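Local coordinates for bifunctional enzyme cysn/cysc (Mycobacterium tuberculosis, PDB 4BZP), which catalyses the ATP-dependent 3'-phosphorylation of adenosine-5'-phosphosulfate, as the kinase domain of the sulfate-activating complex, at residues 6-11 with 105-110. Sequence-based numbering, arbitrary orientation.
Sequences KTVWFT and DFFEVF
The Phe106 ring and the five-membered ring of Trp9 meet obliquely, planes at 33°. The CE2-CZ side of Phe106 does the touching, CZ lying 3.4 Å from Trp9 CB and close to Trp9 CG. With CG anti to the backbone N (chi1 178°), the Phe106 ring leans C-terminally and across to Trp9, two residues beyond its bridge partner Thr7. Phe107, on the opposite side of the sheet, receives its neighbours at the ring edge: Thr7 O lies 3.6 Å from Phe107 CD2, and Lys6 CD and a water also sit near the ring plane. Phe110 likewise turns an edge to Thr11 O. Beyond Phe107, Val109 meets strand 6-11 with both branches: Val109 CG2 packs 3.5 Å from Val8 CG1, while Val109 CG1 approaches the Phe10 ring obliquely in the conformer modelled here.

Five backbone bonds establish the parallel register, Thr7, Trp9 and Thr11 donating to Asp105, Phe107 and Val109, and Phe107 and Val109 donating back to Thr7 and Trp9. Trp9 N to Phe107 O is the shortest, at 2.8 Å, and nearly straight. Thr11 N to Val109 O is bent to 131°. At the opposite end Lys6 and Asp105 run side by side, but Lys6 NZ stays 4.3 Å from Asp105 OD2, too far for a salt bridge; the water at the Phe107 edge accepts from the amine and donates to the carboxylate.

Strand 6-11 is the middle of five parallel strands, bonded to 79-82 along its other edge, and it leads into the P-loop at the ADP site. Helix 89-101 packs over the Trp9, Phe106 and Glu108 face, where one Glu108 conformer salt-bridges Arg92 through OE2 and His99 bonds Thr7 OG1; helix 161-173 packs against Val8 and Phe107 on the reverse face.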
ATOM      1  N   LYS A   6     -10.448   9.739  -1.650  1.00  8.71           N
ATOM      2  CA  LYS A   6     -10.438  10.449  -0.383  1.00  8.33           C
ATOM      3  C   LYS A   6     -10.317   9.410   0.684  1.00  7.54           C
ATOM      4  O   LYS A   6     -10.601   8.219   0.447  1.00  7.32           O
ATOM      5  CB  LYS A   6     -11.779  11.149  -0.168  1.00  9.68           C
ATOM      6  CG  LYS A   6     -12.262  12.038  -1.294  1.00 12.12           C
ATOM      7  CD  LYS A   6     -13.564  12.708  -1.033  1.00 14.04           C
ATOM      8  CE  LYS A   6     -13.972  13.516  -2.286  1.00 17.27           C
ATOM      9  NZ  LYS A   6     -15.381  13.955  -2.097  1.00 20.82           N
ATOM     10  N   THR A   7      -9.975   9.859   1.897  1.00  6.64           N
ATOM     11  CA  THR A   7      -9.885   8.967   3.057  1.00  6.46           C
ATOM     12  C   THR A   7     -10.762   9.367   4.216  1.00  5.97           C
ATOM     13  O   THR A   7     -10.765  10.527   4.628  1.00  6.04           O
ATOM     14  CB  THR A   7      -8.428   8.851   3.567  1.00  6.06           C
ATOM     15  OG1 THR A   7      -7.638   8.260   2.508  1.00  5.73           O
ATOM     16  CG2 THR A   7      -8.288   8.009   4.845  1.00  6.19           C
ATOM     17  N   VAL A   8     -11.522   8.397   4.738  1.00  5.64           N
ATOM     18  CA  VAL A   8     -12.228   8.534   5.981  1.00  6.27           C
ATOM     19  C   VAL A   8     -11.460   7.786   7.057  1.00  5.79           C
ATOM     20  O   VAL A   8     -11.308   6.567   6.965  1.00  6.66           O
ATOM     21  CB  VAL A   8     -13.655   7.968   5.865  1.00  7.07           C
ATOM     22  CG1 VAL A   8     -14.383   8.128   7.192  1.00  8.75           C
ATOM     23  CG2 VAL A   8     -14.402   8.649   4.744  1.00  8.30           C
ATOM     24  N   TRP A   9     -10.972   8.494   8.059  1.00  5.88           N
ATOM     25  CA  TRP A   9     -10.118   7.967   9.128  1.00  6.11           C
ATOM     26  C   TRP A   9     -10.954   7.925  10.372  1.00  6.22           C
ATOM     27  O   TRP A   9     -11.265   8.990  10.994  1.00  6.20           O
ATOM     28  CB  TRP A   9      -8.907   8.867   9.306  1.00  6.89           C
ATOM     29  CG  TRP A   9      -7.799   8.335  10.136  1.00  7.66           C
ATOM     30  CD1 TRP A   9      -7.659   8.448  11.457  1.00 10.27           C
ATOM     31  CD2 TRP A   9      -6.645   7.599   9.654  1.00  8.15           C
ATOM     32  NE1 TRP A   9      -6.506   7.805  11.856  1.00 10.98           N
ATOM     33  CE2 TRP A   9      -5.854   7.310  10.760  1.00  8.60           C
ATOM     34  CE3 TRP A   9      -6.208   7.177   8.401  1.00  7.43           C
ATOM     35  CZ2 TRP A   9      -4.633   6.603  10.640  1.00  8.41           C
ATOM     36  CZ3 TRP A   9      -5.010   6.471   8.330  1.00  8.46           C
ATOM     37  CH2 TRP A   9      -4.295   6.206   9.423  1.00  8.10           C
ATOM     38  N   PHE A  10     -11.365   6.738  10.786  0.50  5.84           N
ATOM     39  CA  PHE A  10     -12.088   6.619  12.003  0.50  5.96           C
ATOM     40  C   PHE A  10     -11.180   6.740  13.209  0.50  6.25           C
ATOM     41  O   PHE A  10      -9.913   6.643  13.202  0.50  6.37           O
ATOM     42  CB  PHE A  10     -12.834   5.306  12.075  0.50  5.92           C
ATOM     43  CG  PHE A  10     -13.946   5.195  11.100  0.50  5.69           C
ATOM     44  CD1 PHE A  10     -13.702   4.762   9.814  0.50  6.06           C
ATOM     45  CD2 PHE A  10     -15.235   5.551  11.454  0.50  6.02           C
ATOM     46  CE1 PHE A  10     -14.719   4.702   8.897  0.50  5.93           C
ATOM     47  CE2 PHE A  10     -16.254   5.495  10.537  0.50  5.77           C
ATOM     48  CZ  PHE A  10     -16.006   5.011   9.266  0.50  5.95           C
ATOM     49  N   THR A  11     -11.845   6.940  14.307  1.00  5.69           N
ATOM     50  CA  THR A  11     -11.147   6.868  15.610  1.00  5.80           C
ATOM     51  C   THR A  11     -12.209   6.636  16.669  1.00  5.75           C
ATOM     52  O   THR A  11     -13.332   7.104  16.549  1.00  5.83           O
ATOM     53  CB  THR A  11     -10.292   8.126  15.868  1.00  6.21           C
ATOM     54  OG1 THR A  11      -9.647   7.984  17.147  1.00  6.21           O
ATOM     55  CG2 THR A  11     -11.115   9.407  15.833  1.00  6.47           C
ATOM     56  N   ASP A 105      -8.115  14.551   0.138  1.00  7.60           N
ATOM     57  CA  ASP A 105      -9.102  14.873   1.172  1.00  8.71           C
ATOM     58  C   ASP A 105      -9.092  13.815   2.280  1.00  8.36           C
ATOM     59  O   ASP A 105      -9.003  12.615   2.025  1.00  9.12           O
ATOM     60  CB  ASP A 105     -10.504  14.899   0.584  1.00 10.68           C
ATOM     61  CG  ASP A 105     -10.802  16.135  -0.241  1.00 13.93           C
ATOM     62  OD1 ASP A 105      -9.992  17.068  -0.357  1.00 16.20           O
ATOM     63  OD2 ASP A 105     -11.935  16.133  -0.753  1.00 17.02           O
ATOM     64  N   PHE A 106      -9.204  14.277   3.520  1.00  7.76           N
ATOM     65  CA  PHE A 106      -9.121  13.455   4.704  1.00  7.18           C
ATOM     66  C   PHE A 106     -10.183  13.898   5.673  1.00  7.28           C
ATOM     67  O   PHE A 106     -10.325  15.109   5.945  1.00  7.69           O
ATOM     68  CB  PHE A 106      -7.724  13.635   5.328  1.00  7.43           C
ATOM     69  CG  PHE A 106      -7.460  12.883   6.625  1.00  7.27           C
ATOM     70  CD1 PHE A 106      -7.806  13.425   7.861  1.00  7.62           C
ATOM     71  CD2 PHE A 106      -6.828  11.660   6.595  1.00  7.06           C
ATOM     72  CE1 PHE A 106      -7.571  12.731   9.018  1.00  7.57           C
ATOM     73  CE2 PHE A 106      -6.527  10.992   7.778  1.00  7.09           C
ATOM     74  CZ  PHE A 106      -6.882  11.531   8.985  1.00  6.91           C
ATOM     75  N   PHE A 107     -10.913  12.936   6.219  1.00  6.85           N
ATOM     76  CA  PHE A 107     -11.958  13.207   7.199  1.00  7.20           C
ATOM     77  C   PHE A 107     -11.706  12.388   8.440  1.00  6.76           C
ATOM     78  O   PHE A 107     -11.587  11.178   8.368  1.00  7.19           O
ATOM     79  CB  PHE A 107     -13.319  12.881   6.617  1.00  7.89           C
ATOM     80  CG  PHE A 107     -13.622  13.571   5.338  1.00  9.26           C
ATOM     81  CD1 PHE A 107     -14.195  14.806   5.343  1.00 10.61           C
ATOM     82  CD2 PHE A 107     -13.310  12.961   4.126  1.00  9.62           C
ATOM     83  CE1 PHE A 107     -14.486  15.450   4.139  1.00 12.17           C
ATOM     84  CE2 PHE A 107     -13.579  13.605   2.929  1.00 11.02           C
ATOM     85  CZ  PHE A 107     -14.165  14.841   2.950  1.00 11.77           C
ATOM     86  N   GLU A 108     -11.671  13.045   9.588  1.00  5.65           N
ATOM     87  CA  GLU A 108     -11.535  12.426  10.912  0.50  6.15           C
ATOM     88  C   GLU A 108     -12.953  12.184  11.420  1.00  6.07           C
ATOM     89  O   GLU A 108     -13.690  13.160  11.692  1.00  6.23           O
ATOM     90  CB  GLU A 108     -10.702  13.278  11.922  0.50  6.49           C
ATOM     91  CG  GLU A 108     -10.535  12.573  13.296  0.50  6.84           C
ATOM     92  CD  GLU A 108     -10.045  13.428  14.451  0.50  6.90           C
ATOM     93  OE1 GLU A 108     -10.675  14.439  14.663  0.50  9.05           O
ATOM     94  OE2 GLU A 108      -9.061  13.103  15.157  0.50  7.24           O
ATOM     95  N   VAL A 109     -13.335  10.943  11.577  1.00  5.77           N
ATOM     96  CA  VAL A 109     -14.670  10.558  12.016  1.00  5.56           C
ATOM     97  C   VAL A 109     -14.561   9.891  13.359  1.00  5.18           C
ATOM     98  O   VAL A 109     -13.902   8.849  13.528  1.00  5.29           O
ATOM     99  CB  VAL A 109     -15.353   9.662  11.014  1.00  5.91           C
ATOM    100  CG1 VAL A 109     -16.694   9.212  11.572  1.00  6.15           C
ATOM    101  CG2 VAL A 109     -15.518  10.384   9.678  1.00  6.55           C
ATOM    102  N   PHE A 110     -15.133  10.501  14.404  1.00  5.13           N
ATOM    103  CA  PHE A 110     -15.079  10.008  15.766  1.00  5.76           C
ATOM    104  C   PHE A 110     -16.308   9.194  16.127  1.00  5.63           C
ATOM    105  O   PHE A 110     -17.420   9.742  16.136  1.00  5.69           O
ATOM    106  CB  PHE A 110     -14.945  11.211  16.683  1.00  5.58           C
ATOM    107  CG  PHE A 110     -14.889  10.913  18.165  1.00  5.63           C
ATOM    108  CD1 PHE A 110     -14.446   9.723  18.682  1.00  5.46           C
ATOM    109  CD2 PHE A 110     -15.259  11.925  19.064  1.00  5.93           C
ATOM    110  CE1 PHE A 110     -14.436   9.517  20.040  1.00  5.74           C
ATOM    111  CE2 PHE A 110     -15.188  11.731  20.448  1.00  6.11           C
ATOM    112  CZ  PHE A 110     -14.778  10.515  20.919  1.00  5.89           C
TER
HETATM  113  O   HOH W   1     -14.910  15.911  -0.232  1.00 26.86           O